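Local coordinates for capsid protein (Infectious hypodermal and hematopoietic necrosis virus, PDB 3N7X) that builds the icosahedral shell of a shrimp densovirus from sixty copies of a beta-barrel subunit and binds calcium ions, at residues W111-A116 with T231-W236; N219-E224 with H313-G318. All coordinates share one frame; numbering follows the deposited sequence.

Contact 1: residues W111-A116 with T231-W236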
ATOM      1  N   TRP A 111     -80.454  35.106 -34.015  1.00 19.79           N
ATOM      2  CA  TRP A 111     -80.267  34.097 -32.987  1.00 20.78           C
ATOM      3  C   TRP A 111     -79.678  32.802 -33.546  1.00 21.59           C
ATOM      4  O   TRP A 111     -79.616  32.604 -34.762  1.00 19.90           O
ATOM      5  CB  TRP A 111     -81.612  33.793 -32.326  1.00 20.89           C
ATOM      6  CG  TRP A 111     -82.710  33.550 -33.328  1.00 20.68           C
ATOM      7  CD1 TRP A 111     -83.613  34.463 -33.791  1.00 20.52           C
ATOM      8  CD2 TRP A 111     -82.989  32.324 -34.022  1.00 20.09           C
ATOM      9  NE1 TRP A 111     -84.438  33.885 -34.729  1.00 20.63           N
ATOM     10  CE2 TRP A 111     -84.077  32.572 -34.889  1.00 20.13           C
ATOM     11  CE3 TRP A 111     -82.424  31.041 -33.996  1.00 19.54           C
ATOM     12  CZ2 TRP A 111     -84.617  31.582 -35.724  1.00 20.05           C
ATOM     13  CZ3 TRP A 111     -82.960  30.053 -34.828  1.00 20.03           C
ATOM     14  CH2 TRP A 111     -84.048  30.333 -35.680  1.00 19.54           C
ATOM     15  N   LYS A 112     -79.251  31.930 -32.634  1.00 22.24           N
ATOM     16  CA  LYS A 112     -78.681  30.625 -32.966  1.00 22.82           C
ATOM     17  C   LYS A 112     -79.188  29.648 -31.931  1.00 23.23           C
ATOM     18  O   LYS A 112     -79.477  30.035 -30.797  1.00 23.87           O
ATOM     19  CB  LYS A 112     -77.159  30.596 -32.815  1.00 23.54           C
ATOM     20  CG  LYS A 112     -76.358  31.427 -33.751  1.00 26.54           C
ATOM     21  CD  LYS A 112     -74.886  31.270 -33.412  1.00 25.23           C
ATOM     22  CE  LYS A 112     -74.037  32.099 -34.348  1.00 26.09           C
ATOM     23  NZ  LYS A 112     -72.598  31.981 -34.023  1.00 29.52           N
ATOM     24  N   VAL A 113     -79.276  28.383 -32.317  1.00 22.45           N
ATOM     25  CA  VAL A 113     -79.662  27.338 -31.388  1.00 22.08           C
ATOM     26  C   VAL A 113     -78.431  26.450 -31.315  1.00 23.45           C
ATOM     27  O   VAL A 113     -77.974  25.912 -32.327  1.00 24.28           O
ATOM     28  CB  VAL A 113     -80.849  26.509 -31.887  1.00 21.66           C
ATOM     29  CG1 VAL A 113     -81.114  25.365 -30.915  1.00 21.08           C
ATOM     30  CG2 VAL A 113     -82.079  27.386 -32.002  1.00 21.02           C
ATOM     31  N   HIS A 114     -77.875  26.316 -30.119  1.00 24.38           N
ATOM     32  CA  HIS A 114     -76.691  25.498 -29.928  1.00 24.98           C
ATOM     33  C   HIS A 114     -77.044  24.039 -29.743  1.00 25.75           C
ATOM     34  O   HIS A 114     -76.672  23.190 -30.547  1.00 28.43           O
ATOM     35  CB  HIS A 114     -75.904  25.994 -28.715  1.00 24.08           C
ATOM     36  CG  HIS A 114     -75.203  27.293 -28.952  1.00 26.55           C
ATOM     37  ND1 HIS A 114     -74.071  27.394 -29.734  1.00 26.83           N
ATOM     38  CD2 HIS A 114     -75.505  28.555 -28.567  1.00 27.52           C
ATOM     39  CE1 HIS A 114     -73.710  28.661 -29.822  1.00 26.35           C
ATOM     40  NE2 HIS A 114     -74.563  29.387 -29.124  1.00 26.92           N
ATOM     41  N   LYS A 115     -77.785  23.755 -28.687  1.00 26.07           N
ATOM     42  CA  LYS A 115     -78.156  22.390 -28.372  1.00 26.41           C
ATOM     43  C   LYS A 115     -79.585  22.361 -27.838  1.00 26.02           C
ATOM     44  O   LYS A 115     -80.062  23.334 -27.254  1.00 26.68           O
ATOM     45  CB  LYS A 115     -77.176  21.861 -27.324  1.00 27.50           C
ATOM     46  CG  LYS A 115     -77.256  20.388 -27.028  1.00 33.51           C
ATOM     47  CD  LYS A 115     -76.257  20.006 -25.933  1.00 37.89           C
ATOM     48  CE  LYS A 115     -76.320  18.506 -25.621  1.00 43.47           C
ATOM     49  NZ  LYS A 115     -75.461  18.095 -24.464  1.00 45.55           N
ATOM     50  N   ALA A 116     -80.273  21.249 -28.056  1.00 23.79           N
ATOM     51  CA  ALA A 116     -81.636  21.090 -27.574  1.00 22.88           C
ATOM     52  C   ALA A 116     -81.916  19.600 -27.501  1.00 23.45           C
ATOM     53  O   ALA A 116     -81.229  18.801 -28.143  1.00 23.86           O
ATOM     54  CB  ALA A 116     -82.615  21.768 -28.513  1.00 19.76           C
ATOM     55  N   THR A 231     -90.737  25.982 -36.910  1.00 26.03           N
ATOM     56  CA  THR A 231     -89.473  26.545 -37.361  1.00 24.58           C
ATOM     57  C   THR A 231     -88.397  25.547 -36.936  1.00 24.02           C
ATOM     58  O   THR A 231     -88.285  25.198 -35.757  1.00 23.28           O
ATOM     59  CB  THR A 231     -89.209  27.916 -36.717  1.00 25.04           C
ATOM     60  OG1 THR A 231     -90.239  28.832 -37.110  1.00 25.82           O
ATOM     61  CG2 THR A 231     -87.862  28.463 -37.161  1.00 24.36           C
ATOM     62  N   PHE A 232     -87.617  25.077 -37.902  1.00 22.65           N
ATOM     63  CA  PHE A 232     -86.588  24.084 -37.631  1.00 22.02           C
ATOM     64  C   PHE A 232     -85.292  24.625 -37.049  1.00 21.98           C
ATOM     65  O   PHE A 232     -84.822  25.697 -37.427  1.00 21.75           O
ATOM     66  CB  PHE A 232     -86.235  23.314 -38.911  1.00 22.03           C
ATOM     67  CG  PHE A 232     -87.400  22.621 -39.562  1.00 22.29           C
ATOM     68  CD1 PHE A 232     -88.626  22.499 -38.910  1.00 22.72           C
ATOM     69  CD2 PHE A 232     -87.260  22.067 -40.830  1.00 21.93           C
ATOM     70  CE1 PHE A 232     -89.696  21.837 -39.513  1.00 22.93           C
ATOM     71  CE2 PHE A 232     -88.321  21.403 -41.444  1.00 22.68           C
ATOM     72  CZ  PHE A 232     -89.544  21.286 -40.784  1.00 23.36           C
ATOM     73  N   ILE A 233     -84.718  23.872 -36.119  1.00 21.25           N
ATOM     74  CA  ILE A 233     -83.435  24.241 -35.551  1.00 20.82           C
ATOM     75  C   ILE A 233     -82.506  24.122 -36.762  1.00 20.32           C
ATOM     76  O   ILE A 233     -82.498  23.099 -37.447  1.00 20.86           O
ATOM     77  CB  ILE A 233     -83.029  23.254 -34.449  1.00 20.08           C
ATOM     78  CG1 ILE A 233     -83.895  23.507 -33.211  1.00 19.66           C
ATOM     79  CG2 ILE A 233     -81.550  23.389 -34.139  1.00 19.01           C
ATOM     80  CD1 ILE A 233     -83.766  22.456 -32.129  1.00 18.32           C
ATOM     81  N   PRO A 234     -81.724  25.170 -37.052  1.00 20.32           N
ATOM     82  CA  PRO A 234     -80.810  25.170 -38.198  1.00 19.74           C
ATOM     83  C   PRO A 234     -80.022  23.893 -38.446  1.00 20.31           C
ATOM     84  O   PRO A 234     -79.179  23.496 -37.645  1.00 20.87           O
ATOM     85  CB  PRO A 234     -79.910  26.371 -37.919  1.00 19.37           C
ATOM     86  CG  PRO A 234     -80.843  27.311 -37.231  1.00 19.09           C
ATOM     87  CD  PRO A 234     -81.550  26.395 -36.251  1.00 18.68           C
ATOM     88  N   LYS A 235     -80.312  23.260 -39.576  1.00 20.64           N
ATOM     89  CA  LYS A 235     -79.648  22.033 -39.999  1.00 22.09           C
ATOM     90  C   LYS A 235     -79.635  22.062 -41.520  1.00 22.71           C
ATOM     91  O   LYS A 235     -80.561  22.587 -42.134  1.00 23.39           O
ATOM     92  CB  LYS A 235     -80.420  20.807 -39.514  1.00 24.21           C
ATOM     93  CG  LYS A 235     -80.095  20.371 -38.092  1.00 26.79           C
ATOM     94  CD  LYS A 235     -78.721  19.722 -38.041  1.00 30.35           C
ATOM     95  CE  LYS A 235     -78.452  19.071 -36.702  1.00 30.03           C
ATOM     96  NZ  LYS A 235     -77.097  18.468 -36.674  1.00 31.87           N
ATOM     97  N   TRP A 236     -78.593  21.504 -42.128  1.00 22.97           N
ATOM     98  CA  TRP A 236     -78.483  21.492 -43.582  1.00 22.20           C
ATOM     99  C   TRP A 236     -78.169  20.093 -44.082  1.00 23.26           C
ATOM    100  O   TRP A 236     -77.187  19.494 -43.663  1.00 25.85           O
ATOM    101  CB  TRP A 236     -77.382  22.463 -44.022  1.00 21.47           C
ATOM    102  CG  TRP A 236     -77.272  22.638 -45.503  1.00 21.40           C
ATOM    103  CD1 TRP A 236     -76.682  21.785 -46.396  1.00 20.02           C
ATOM    104  CD2 TRP A 236     -77.793  23.727 -46.273  1.00 20.85           C
ATOM    105  NE1 TRP A 236     -76.805  22.277 -47.676  1.00 18.41           N
ATOM    106  CE2 TRP A 236     -77.484  23.466 -47.631  1.00 19.82           C
ATOM    107  CE3 TRP A 236     -78.496  24.899 -45.949  1.00 20.99           C
ATOM    108  CZ2 TRP A 236     -77.854  24.336 -48.667  1.00 19.14           C
ATOM    109  CZ3 TRP A 236     -78.865  25.768 -46.984  1.00 21.96           C
ATOM    110  CH2 TRP A 236     -78.540  25.477 -48.327  1.00 19.48           C
TER
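Ile233 pushes its side chain against Val113 and Ala116, two small residues near the start of strand 111-131. Its two branches divide the work. CG2 is the bump that meets Val113, lying 3.8 Å from Val113 CG1. The longer arm runs on past the valine, and its end, Ile233 CD1, rests 3.9 Å from the methyl carbon Ala116 CB. Val113 CG1 therefore sits in the fork of the isoleucine, near CG2, CG1 and CD1 alike. The two side chains cross at about a right angle. Val113 holds CG1 anti to its backbone N (chi1 175°), which leaves CG2 beside that nitrogen and turned to the proline. There Val113 CG2 comes within 4.4 Å of Pro234 CD.

The same proline corner meets a second wall. Trp111 CZ3 lies 4.2 Å from Pro234 CD, and the proline carbon stands at the edge of the indole, near its plane. Pro234 CD thus fits as a blunt corner into the notch between Trp111 CZ3 and Val113 CG2. Farther along the indole, Trp111 CH2 only grazes Thr231 CG2, at 4.5 Å. The crowded chi1 of Trp111 (48°) swings the six-membered ring over to the loop. Its NE1 is bonded to Gly223 O, which helps to fix the ring.

The part 231-234 runs almost square to 111-116, with end-to-end directions 89° apart, and all the touching residues are buried. The contact is apolar throughout. It sets the loop between strands 220-221 and 264-268 against the start of the long strand 111-131. Leu291 and Leu293 of strand 281-296 pack on Val113, and Ile213 of strand 208-214 touches both Ala116 and Ile233.

Contact 2: residues N219-E224 with H313-G318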
ATOM      1  N   ASN A 219     -74.171  30.594 -38.908  1.00 19.42           N
ATOM      2  CA  ASN A 219     -74.958  31.793 -39.195  1.00 19.56           C
ATOM      3  C   ASN A 219     -75.819  32.264 -38.034  1.00 20.40           C
ATOM      4  O   ASN A 219     -75.978  31.571 -37.028  1.00 20.36           O
ATOM      5  CB  ASN A 219     -75.912  31.553 -40.370  1.00 19.05           C
ATOM      6  CG  ASN A 219     -75.205  31.087 -41.614  1.00 22.19           C
ATOM      7  OD1 ASN A 219     -74.201  31.667 -42.028  1.00 23.92           O
ATOM      8  ND2 ASN A 219     -75.737  30.041 -42.233  1.00 20.46           N
ATOM      9  N   TRP A 220     -76.366  33.464 -38.201  1.00 20.63           N
ATOM     10  CA  TRP A 220     -77.304  34.048 -37.253  1.00 20.62           C
ATOM     11  C   TRP A 220     -78.611  33.980 -38.047  1.00 21.33           C
ATOM     12  O   TRP A 220     -78.605  34.148 -39.271  1.00 20.84           O
ATOM     13  CB  TRP A 220     -76.970  35.512 -36.946  1.00 20.35           C
ATOM     14  CG  TRP A 220     -75.804  35.707 -36.021  1.00 20.80           C
ATOM     15  CD1 TRP A 220     -74.566  36.185 -36.348  1.00 19.32           C
ATOM     16  CD2 TRP A 220     -75.766  35.424 -34.615  1.00 20.97           C
ATOM     17  NE1 TRP A 220     -73.759  36.216 -35.234  1.00 19.30           N
ATOM     18  CE2 TRP A 220     -74.468  35.755 -34.156  1.00 19.89           C
ATOM     19  CE3 TRP A 220     -76.703  34.923 -33.696  1.00 19.82           C
ATOM     20  CZ2 TRP A 220     -74.079  35.601 -32.819  1.00 19.34           C
ATOM     21  CZ3 TRP A 220     -76.318  34.768 -32.363  1.00 20.91           C
ATOM     22  CH2 TRP A 220     -75.013  35.108 -31.939  1.00 20.80           C
ATOM     23  N   TYR A 221     -79.721  33.722 -37.369  1.00 21.76           N
ATOM     24  CA  TYR A 221     -81.010  33.626 -38.042  1.00 21.37           C
ATOM     25  C   TYR A 221     -81.968  34.673 -37.504  1.00 23.25           C
ATOM     26  O   TYR A 221     -81.905  35.034 -36.328  1.00 23.75           O
ATOM     27  CB  TYR A 221     -81.577  32.215 -37.854  1.00 20.07           C
ATOM     28  CG  TYR A 221     -80.701  31.166 -38.507  1.00 20.22           C
ATOM     29  CD1 TYR A 221     -80.931  30.761 -39.822  1.00 19.83           C
ATOM     30  CD2 TYR A 221     -79.573  30.663 -37.852  1.00 18.73           C
ATOM     31  CE1 TYR A 221     -80.054  29.888 -40.477  1.00 18.80           C
ATOM     32  CE2 TYR A 221     -78.688  29.793 -38.498  1.00 18.72           C
ATOM     33  CZ  TYR A 221     -78.935  29.414 -39.813  1.00 19.02           C
ATOM     34  OH  TYR A 221     -78.055  28.588 -40.474  1.00 17.27           O
ATOM     35  N   GLY A 222     -82.847  35.170 -38.368  1.00 24.10           N
ATOM     36  CA  GLY A 222     -83.796  36.182 -37.940  1.00 25.29           C
ATOM     37  C   GLY A 222     -85.246  35.729 -37.929  1.00 26.84           C
ATOM     38  O   GLY A 222     -85.550  34.593 -38.300  1.00 27.32           O
ATOM     39  N   GLY A 223     -86.135  36.620 -37.491  1.00 26.84           N
ATOM     40  CA  GLY A 223     -87.554  36.313 -37.455  1.00 27.07           C
ATOM     41  C   GLY A 223     -88.035  35.693 -36.161  1.00 29.22           C
ATOM     42  O   GLY A 223     -87.243  35.181 -35.371  1.00 29.44           O
ATOM     43  N   GLU A 224     -89.344  35.745 -35.942  1.00 30.47           N
ATOM     44  CA  GLU A 224     -89.938  35.168 -34.742  1.00 31.17           C
ATOM     45  C   GLU A 224     -90.238  33.702 -35.018  1.00 30.40           C
ATOM     46  O   GLU A 224     -90.086  33.224 -36.142  1.00 29.30           O
ATOM     47  CB  GLU A 224     -91.266  35.847 -34.399  1.00 32.88           C
ATOM     48  CG  GLU A 224     -91.303  37.354 -34.531  1.00 38.65           C
ATOM     49  CD  GLU A 224     -92.669  37.923 -34.158  1.00 42.54           C
ATOM     50  OE1 GLU A 224     -93.695  37.308 -34.537  1.00 43.95           O
ATOM     51  OE2 GLU A 224     -92.721  38.984 -33.495  1.00 44.24           O
ATOM     52  N   HIS A 313     -79.761  34.875 -41.858  1.00 20.52           N
ATOM     53  CA  HIS A 313     -80.383  33.877 -42.710  1.00 20.91           C
ATOM     54  C   HIS A 313     -81.795  33.594 -42.218  1.00 20.98           C
ATOM     55  O   HIS A 313     -82.164  33.963 -41.104  1.00 21.17           O
ATOM     56  CB  HIS A 313     -79.562  32.585 -42.696  1.00 20.86           C
ATOM     57  CG  HIS A 313     -78.306  32.660 -43.507  1.00 21.80           C
ATOM     58  ND1 HIS A 313     -77.323  33.598 -43.273  1.00 20.96           N
ATOM     59  CD2 HIS A 313     -77.875  31.913 -44.551  1.00 21.33           C
ATOM     60  CE1 HIS A 313     -76.341  33.424 -44.139  1.00 22.93           C
ATOM     61  NE2 HIS A 313     -76.650  32.409 -44.926  1.00 22.31           N
ATOM     62  N   ALA A 314     -82.589  32.949 -43.061  1.00 21.29           N
ATOM     63  CA  ALA A 314     -83.952  32.603 -42.689  1.00 20.60           C
ATOM     64  C   ALA A 314     -83.979  31.103 -42.431  1.00 20.42           C
ATOM     65  O   ALA A 314     -83.542  30.305 -43.266  1.00 19.67           O
ATOM     66  CB  ALA A 314     -84.916  32.965 -43.808  1.00 17.51           C
ATOM     67  N   PRO A 315     -84.478  30.700 -41.261  1.00 20.82           N
ATOM     68  CA  PRO A 315     -84.543  29.278 -40.925  1.00 21.11           C
ATOM     69  C   PRO A 315     -85.546  28.520 -41.780  1.00 22.02           C
ATOM     70  O   PRO A 315     -86.463  29.104 -42.358  1.00 22.86           O
ATOM     71  CB  PRO A 315     -84.946  29.293 -39.456  1.00 21.91           C
ATOM     72  CG  PRO A 315     -85.821  30.514 -39.369  1.00 20.68           C
ATOM     73  CD  PRO A 315     -85.018  31.526 -40.165  1.00 20.67           C
ATOM     74  N   CYS A 316     -85.358  27.212 -41.854  1.00 22.45           N
ATOM     75  CA  CYS A 316     -86.254  26.355 -42.604  1.00 22.28           C
ATOM     76  C   CYS A 316     -87.533  26.203 -41.779  1.00 22.77           C
ATOM     77  O   CYS A 316     -87.484  26.177 -40.545  1.00 23.02           O
ATOM     78  CB  CYS A 316     -85.598  24.987 -42.803  1.00 22.54           C
ATOM     79  SG  CYS A 316     -86.507  23.843 -43.866  1.00 23.59           S
ATOM     80  N   THR A 317     -88.675  26.116 -42.453  1.00 22.64           N
ATOM     81  CA  THR A 317     -89.952  25.937 -41.763  1.00 23.25           C
ATOM     82  C   THR A 317     -90.777  24.842 -42.434  1.00 23.86           C
ATOM     83  O   THR A 317     -90.565  24.514 -43.607  1.00 23.70           O
ATOM     84  CB  THR A 317     -90.789  27.241 -41.742  1.00 22.74           C
ATOM     85  OG1 THR A 317     -91.058  27.661 -43.084  1.00 24.37           O
ATOM     86  CG2 THR A 317     -90.044  28.346 -41.007  1.00 19.93           C
ATOM     87  N   GLY A 318     -91.716  24.273 -41.684  1.00 24.85           N
ATOM     88  CA  GLY A 318     -92.563  23.222 -42.224  1.00 24.44           C
ATOM     89  C   GLY A 318     -94.026  23.512 -41.956  1.00 24.26           C
ATOM     90  O   GLY A 318     -94.428  24.673 -41.915  1.00 25.07           O
TER
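His313 is tied to the weakly bonded strand around Trp220 and Tyr221 by two backbone hydrogen bonds. His313 N donates a hydrogen bond to Trp220 O at 2.9 Å, with the donor in the carbonyl plane. His313 O accepts from Gly222 N at 3.1 Å, nearly in line with the carbonyl bond (C=O...N angle 173°). The two bonds straddle Tyr221, as in a parallel beta bridge, and the alpha carbons of Tyr221 and His313 stand 4.7 Å apart. Tyr221 CA adds a CA-H...O contact to His313 O, at 3.3 Å.

The side chains follow. The amide of Asn219 lies flat over one face of the His313 imidazole, the planes only 9° apart and Asn219 CG over the ring centre. Asn219 OD1 is 3.5 Å from His313 CE1, and Asn219 CB makes a CH-pi contact over the same face. Asn219 ND2 also gives a hydrogen bond to Tyr221 OH, at 3.3 Å. The tyrosine CG is anti to the carbonyl carbon (chi1 -64°), which lays the ring beside His313, with Tyr221 CE1 3.5 Å from His313 CB. Farther out, Pro315 CD packs against Gly222 O, 3.6 Å away, and more loosely against Tyr221 CD1.

Partners outside the pair set the polar ends. His313 ND1 bonds to Tyr311 O and NE2 to Val251 N, while Asn219 ND2 is also hydrogen-bonded to Val251 O. With ND1 facing a carbonyl and NE2 facing an N-H, the imidazole is probably neutral, protonated on ND1. Bonds at both nitrogens and the stacked amide fix the rotation of the ring.

Overall arrangement
The centres of the two contacts lie 9 Å apart, and their segments alternate along the chain: 111-116, 219-224, 231-236, then 313-318. Each contact joins parts far apart in sequence, with 114 and 88 residues between. Two probable backbone hydrogen bonds tie them together, Trp111 N to Tyr221 O at 2.7 Å and Phe232 N to Cys316 O at 2.9 Å. Lys112 also packs on Trp220. Contact 1 sets a loop against the sheet that holds strands 111-131, 208-214 and 281-296. Contact 2 includes the small parallel pair 220-221 with 312-313, nearer the chain's periphery. Together they join loops to the beta-barrel of the capsid subunit. Both lie away from the calcium-binding residues Tyr55, Gln176 and Glu191.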